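Local coordinates for protein erythromycin dehydratase (Saccharopolyspora erythraea, PDB 3EL6) that probably dehydrates the beta-hydroxyacyl intermediates of erythromycin polyketide assembly, as the double-hotdog dehydratase domain of a modular synthase, at residues L85-G90 with P96-L101; Y223-V228 with L290-D295. All blocks are in the same frame, centred on the assembly; numbering follows the deposited sequence.

Contact 1: residues L85-G90 with P96-L101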
loop_
_atom_site.group_PDB
_atom_site.type_symbol
_atom_site.label_atom_id
_atom_site.label_comp_id
_atom_site.label_asym_id
_atom_site.label_seq_id
_atom_site.Cartn_x
_atom_site.Cartn_y
_atom_site.Cartn_z
ATOM N N LEU A 85 3.873 8.289 15.216
ATOM C CA LEU A 85 3.820 7.866 13.795
ATOM C C LEU A 85 2.349 7.677 13.372
ATOM O O LEU A 85 1.983 8.017 12.279
ATOM C CB LEU A 85 4.588 6.544 13.628
ATOM C CG LEU A 85 6.116 6.758 13.442
ATOM C CD1 LEU A 85 6.740 5.408 13.594
ATOM C CD2 LEU A 85 6.473 7.374 12.109
ATOM N N ALA A 86 1.528 7.138 14.259
ATOM C CA ALA A 86 0.103 6.925 13.929
ATOM C C ALA A 86 -0.640 8.244 13.773
ATOM O O ALA A 86 -1.495 8.360 12.918
ATOM C CB ALA A 86 -0.577 6.053 15.040
ATOM N N LEU A 87 -0.320 9.248 14.580
ATOM C CA LEU A 87 -0.892 10.581 14.397
ATOM C C LEU A 87 -0.476 11.193 13.050
ATOM O O LEU A 87 -1.265 11.907 12.414
ATOM C CB LEU A 87 -0.441 11.496 15.580
ATOM C CG LEU A 87 -1.094 11.142 16.927
ATOM C CD1 LEU A 87 -0.327 11.904 18.066
ATOM C CD2 LEU A 87 -2.598 11.609 16.931
ATOM N N ALA A 88 0.764 10.927 12.638
ATOM C CA ALA A 88 1.307 11.460 11.366
ATOM C C ALA A 88 0.558 10.791 10.231
ATOM O O ALA A 88 0.178 11.454 9.252
ATOM C CB ALA A 88 2.796 11.137 11.232
ATOM N N ALA A 89 0.361 9.478 10.358
ATOM C CA ALA A 89 -0.452 8.727 9.375
ATOM C C ALA A 89 -1.882 9.294 9.312
ATOM O O ALA A 89 -2.417 9.547 8.221
ATOM C CB ALA A 89 -0.483 7.210 9.710
ATOM N N GLY A 90 -2.495 9.525 10.462
ATOM C CA GLY A 90 -3.868 10.048 10.463
ATOM C C GLY A 90 -3.921 11.395 9.801
ATOM O O GLY A 90 -4.822 11.669 9.003
ATOM N N PRO A 96 -7.349 12.682 11.819
ATOM C CA PRO A 96 -6.177 13.087 12.587
ATOM C C PRO A 96 -6.210 12.660 14.056
ATOM O O PRO A 96 -5.192 12.830 14.788
ATOM C CB PRO A 96 -6.174 14.613 12.422
ATOM C CG PRO A 96 -7.650 14.950 12.435
ATOM C CD PRO A 96 -8.240 13.824 11.527
ATOM N N VAL A 97 -7.321 12.058 14.474
ATOM C CA VAL A 97 -7.473 11.583 15.859
ATOM C C VAL A 97 -7.156 10.121 15.957
ATOM O O VAL A 97 -7.634 9.285 15.172
ATOM C CB VAL A 97 -8.927 11.840 16.405
ATOM C CG1 VAL A 97 -9.145 11.177 17.749
ATOM C CG2 VAL A 97 -9.092 13.377 16.536
ATOM N N LEU A 98 -6.360 9.805 16.961
ATOM C CA LEU A 98 -6.066 8.411 17.264
ATOM C C LEU A 98 -7.128 7.972 18.256
ATOM O O LEU A 98 -7.022 8.220 19.460
ATOM C CB LEU A 98 -4.643 8.352 17.809
ATOM C CG LEU A 98 -3.599 7.353 17.392
ATOM C CD1 LEU A 98 -2.422 7.206 18.412
ATOM C CD2 LEU A 98 -4.049 6.004 16.705
ATOM N N GLU A 99 -8.230 7.391 17.752
ATOM C CA GLU A 99 -9.284 6.966 18.627
ATOM C C GLU A 99 -8.817 5.899 19.606
ATOM O O GLU A 99 -9.170 5.919 20.774
ATOM C CB GLU A 99 -10.463 6.433 17.814
ATOM C CG GLU A 99 -11.529 5.908 18.709
ATOM C CD GLU A 99 -12.804 5.731 17.949
ATOM O OE1 GLU A 99 -13.458 6.762 17.673
ATOM O OE2 GLU A 99 -13.128 4.553 17.653
ATOM N N GLU A 100 -8.001 4.966 19.152
ATOM C CA GLU A 100 -7.297 4.068 20.082
ATOM C C GLU A 100 -6.017 3.594 19.438
ATOM O O GLU A 100 -5.938 3.479 18.193
ATOM C CB GLU A 100 -8.207 2.856 20.322
ATOM C CG GLU A 100 -7.566 1.634 20.935
ATOM C CD GLU A 100 -8.518 0.423 20.949
ATOM O OE1 GLU A 100 -8.921 -0.024 19.843
ATOM O OE2 GLU A 100 -8.850 -0.086 22.061
ATOM N N LEU A 101 -4.995 3.371 20.260
ATOM C CA LEU A 101 -3.807 2.599 19.803
ATOM C C LEU A 101 -3.405 1.681 20.907
ATOM O O LEU A 101 -3.181 2.132 22.073
ATOM C CB LEU A 101 -2.664 3.548 19.399
ATOM C CG LEU A 101 -1.534 2.772 18.691
ATOM C CD1 LEU A 101 -1.969 2.423 17.262
ATOM C CD2 LEU A 101 -0.283 3.631 18.710
HETATM O O HOH W 1 -2.874 13.770 13.813
#

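Contact 2: residues Y223-V228 with L290-D295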
loop_
_atom_site.group_PDB
_atom_site.type_symbol
_atom_site.label_atom_id
_atom_site.label_comp_id
_atom_site.label_asym_id
_atom_site.label_seq_id
_atom_site.Cartn_x
_atom_site.Cartn_y
_atom_site.Cartn_z
ATOM N N TYR A 223 7.865 15.996 13.119
ATOM C CA TYR A 223 7.068 15.106 13.993
ATOM C C TYR A 223 5.652 15.662 14.176
ATOM O O TYR A 223 5.454 16.882 14.117
ATOM C CB TYR A 223 7.684 14.882 15.373
ATOM C CG TYR A 223 9.002 14.160 15.354
ATOM C CD1 TYR A 223 9.051 12.797 15.200
ATOM C CD2 TYR A 223 10.204 14.851 15.508
ATOM C CE1 TYR A 223 10.252 12.103 15.176
ATOM C CE2 TYR A 223 11.422 14.151 15.484
ATOM C CZ TYR A 223 11.420 12.801 15.324
ATOM O OH TYR A 223 12.602 12.111 15.322
ATOM N N ALA A 224 4.679 14.779 14.433
ATOM C CA ALA A 224 3.321 15.246 14.716
ATOM C C ALA A 224 3.328 15.723 16.139
ATOM O O ALA A 224 2.907 16.838 16.404
ATOM C CB ALA A 224 2.287 14.121 14.529
ATOM N N PHE A 225 3.851 14.899 17.042
ATOM C CA PHE A 225 4.136 15.280 18.450
ATOM C C PHE A 225 5.469 14.571 18.763
ATOM O O PHE A 225 5.508 13.351 18.899
ATOM C CB PHE A 225 3.073 14.720 19.405
ATOM C CG PHE A 225 3.098 15.344 20.820
ATOM C CD1 PHE A 225 1.967 15.995 21.318
ATOM C CD2 PHE A 225 4.239 15.257 21.637
ATOM C CE1 PHE A 225 1.965 16.570 22.625
ATOM C CE2 PHE A 225 4.260 15.801 22.940
ATOM C CZ PHE A 225 3.141 16.478 23.434
ATOM N N HIS A 226 6.553 15.323 18.865
ATOM C CA HIS A 226 7.882 14.703 19.110
ATOM C C HIS A 226 7.838 13.568 20.098
ATOM O O HIS A 226 7.398 13.734 21.255
ATOM C CB HIS A 226 8.885 15.795 19.619
ATOM C CG HIS A 226 10.316 15.367 19.479
ATOM N ND1 HIS A 226 10.818 14.281 20.130
ATOM C CD2 HIS A 226 11.311 15.823 18.667
ATOM C CE1 HIS A 226 12.086 14.102 19.782
ATOM N NE2 HIS A 226 12.409 15.036 18.895
ATOM N N PRO A 227 8.294 12.357 19.709
ATOM C CA PRO A 227 8.065 11.208 20.550
ATOM C C PRO A 227 8.848 11.190 21.858
ATOM O O PRO A 227 8.412 10.516 22.858
ATOM C CB PRO A 227 8.433 10.022 19.632
ATOM C CG PRO A 227 9.348 10.600 18.669
ATOM C CD PRO A 227 8.973 11.997 18.439
ATOM N N VAL A 228 9.975 11.927 21.891
ATOM C CA VAL A 228 10.614 12.043 23.193
ATOM C C VAL A 228 9.745 12.926 24.120
ATOM O O VAL A 228 9.502 12.569 25.279
ATOM C CB VAL A 228 12.057 12.507 23.090
ATOM C CG1 VAL A 228 12.728 12.584 24.496
ATOM C CG2 VAL A 228 12.816 11.447 22.235
ATOM N N LEU A 290 -4.234 24.973 23.820
ATOM C CA LEU A 290 -4.318 23.518 23.896
ATOM C C LEU A 290 -3.454 22.948 22.771
ATOM O O LEU A 290 -3.483 23.426 21.612
ATOM C CB LEU A 290 -5.769 23.050 23.683
ATOM C CG LEU A 290 -6.037 21.574 23.950
ATOM C CD1 LEU A 290 -5.749 21.168 25.401
ATOM C CD2 LEU A 290 -7.467 21.150 23.531
ATOM N N VAL A 291 -2.702 21.905 23.113
ATOM C CA VAL A 291 -1.795 21.278 22.150
ATOM C C VAL A 291 -2.268 19.846 21.897
ATOM O O VAL A 291 -2.277 19.398 20.740
ATOM C CB VAL A 291 -0.307 21.292 22.654
ATOM C CG1 VAL A 291 0.588 20.389 21.763
ATOM C CG2 VAL A 291 0.226 22.759 22.633
ATOM N N ALA A 292 -2.648 19.131 22.949
ATOM C CA ALA A 292 -3.108 17.752 22.776
ATOM C C ALA A 292 -3.940 17.289 23.969
ATOM O O ALA A 292 -3.774 17.796 25.081
ATOM C CB ALA A 292 -1.885 16.831 22.567
ATOM N N THR A 293 -4.826 16.312 23.751
ATOM C CA THR A 293 -5.511 15.604 24.835
ATOM C C THR A 293 -5.454 14.119 24.639
ATOM O O THR A 293 -5.271 13.639 23.489
ATOM C CB THR A 293 -6.997 16.013 24.948
ATOM O OG1 THR A 293 -7.702 15.661 23.741
ATOM C CG2 THR A 293 -7.135 17.521 25.147
ATOM N N VAL A 294 -5.557 13.370 25.740
ATOM C CA VAL A 294 -5.586 11.941 25.728
ATOM C C VAL A 294 -6.673 11.586 26.729
ATOM O O VAL A 294 -6.619 11.956 27.947
ATOM C CB VAL A 294 -4.243 11.293 26.204
ATOM C CG1 VAL A 294 -4.393 9.706 26.342
ATOM C CG2 VAL A 294 -3.044 11.711 25.315
ATOM N N ASP A 295 -7.742 10.957 26.242
ATOM C CA ASP A 295 -8.854 10.647 27.159
ATOM C C ASP A 295 -8.429 9.679 28.258
ATOM O O ASP A 295 -8.801 9.857 29.444
ATOM C CB ASP A 295 -10.058 10.073 26.403
ATOM C CG ASP A 295 -10.882 11.139 25.708
ATOM O OD1 ASP A 295 -10.537 12.354 25.736
ATOM O OD2 ASP A 295 -11.937 10.765 25.116
#

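Contact 1: residues L85-G90 with P96-L101
L87 lays its CD2 methyl over the start of the 96-101 segment. That methyl lies 3.6 Å from P96 O and 3.9 Å from L98 CB. The reach depends on the first torsion: CG of L87 stands beside the backbone N and anti to the carbonyl carbon (chi1 -71°), and this carries the branch forward although the CB itself does not aim at the strand. The L87 and L98 side chains cross at about a right angle.

The preceding residue, A86, directs its CB toward the strand and meets the forked end of L98. The distances from A86 CB are 3.9 Å to L98 CD2 and 4.0 Å to L98 CD1, so both methyls rest on it. L101 CD2 is a looser neighbour of the same methyl. At the other end G90 brings bare backbone close to P96, with their CA atoms 4.4 Å apart.

The polar part is a single water. It donates to L87 O at 2.8 Å and to P96 O at 2.7 Å, and so ties the helix backbone to the chain just before the strand.

In the double hotdog fold, helix 79-93 lies against the sheet, as the central helix of a hotdog does. It packs on strand 97-103, whose L98 also touches L155 of strand 148-156 and V257 of strand 251-259. L87 reaches V257 and L259 of the latter strand.

Contact 2: residues Y223-V228 with L290-D295
F225, A292 and V291 bring a loop of the double hotdog fold against a bulged strand. F225 lies just before helix 227-235. V291 and A292 sit at a classic beta bulge in strand 290-299, where both pair through the backbone with V283 of strand 278-284. The bulge allows two successive residues to direct their side chains at the same ring.

The phenyl of F225 does the touching through CE1 and CD1. A292 CB meets the ring at its edge, near the ring plane, 3.9 Å from F225 CE1 and 4.1 Å from F225 CD1. V291 comes in obliquely through CG1, 4.2 Å from F225 CE1. The side chains of F225 and V291 cross at about a right angle. In F225 the CG is anti to the backbone N (chi1 -166°), which extends the ring toward the strand. The contact is small, buried and wholly apolar. L259 of strand 251-259 also packs on F225.

Helix 79-93 also holds the loop: D84 OD1 accepts a hydrogen bond from F225 N. Next in the chain, H226 is the N-cap of helix 227-235. Its ND1 accepts from V228 N at 3.1 Å, with the donor 7° out of the imidazole plane.

Both contacts are buried and lie in the core, with centres 10 Å apart. Contact 1 sets a helix on the strand that follows it closely in sequence. Contact 2 joins a loop and a strand 62 residues apart. They touch each other directly: L87 CB is 3.9 Å from A224 CB. Strand 251-259 lies between strands 97-103 and 290-299, and its L259 packs on both L87 and F225. The chemistry differs. Contact 1 buries 266 Å², through aliphatic side chains and backbone near P96 and G90, and adds a water between two carbonyls. Contact 2 buries 86 Å² and rests on one aromatic ring met by two small aliphatic side chains.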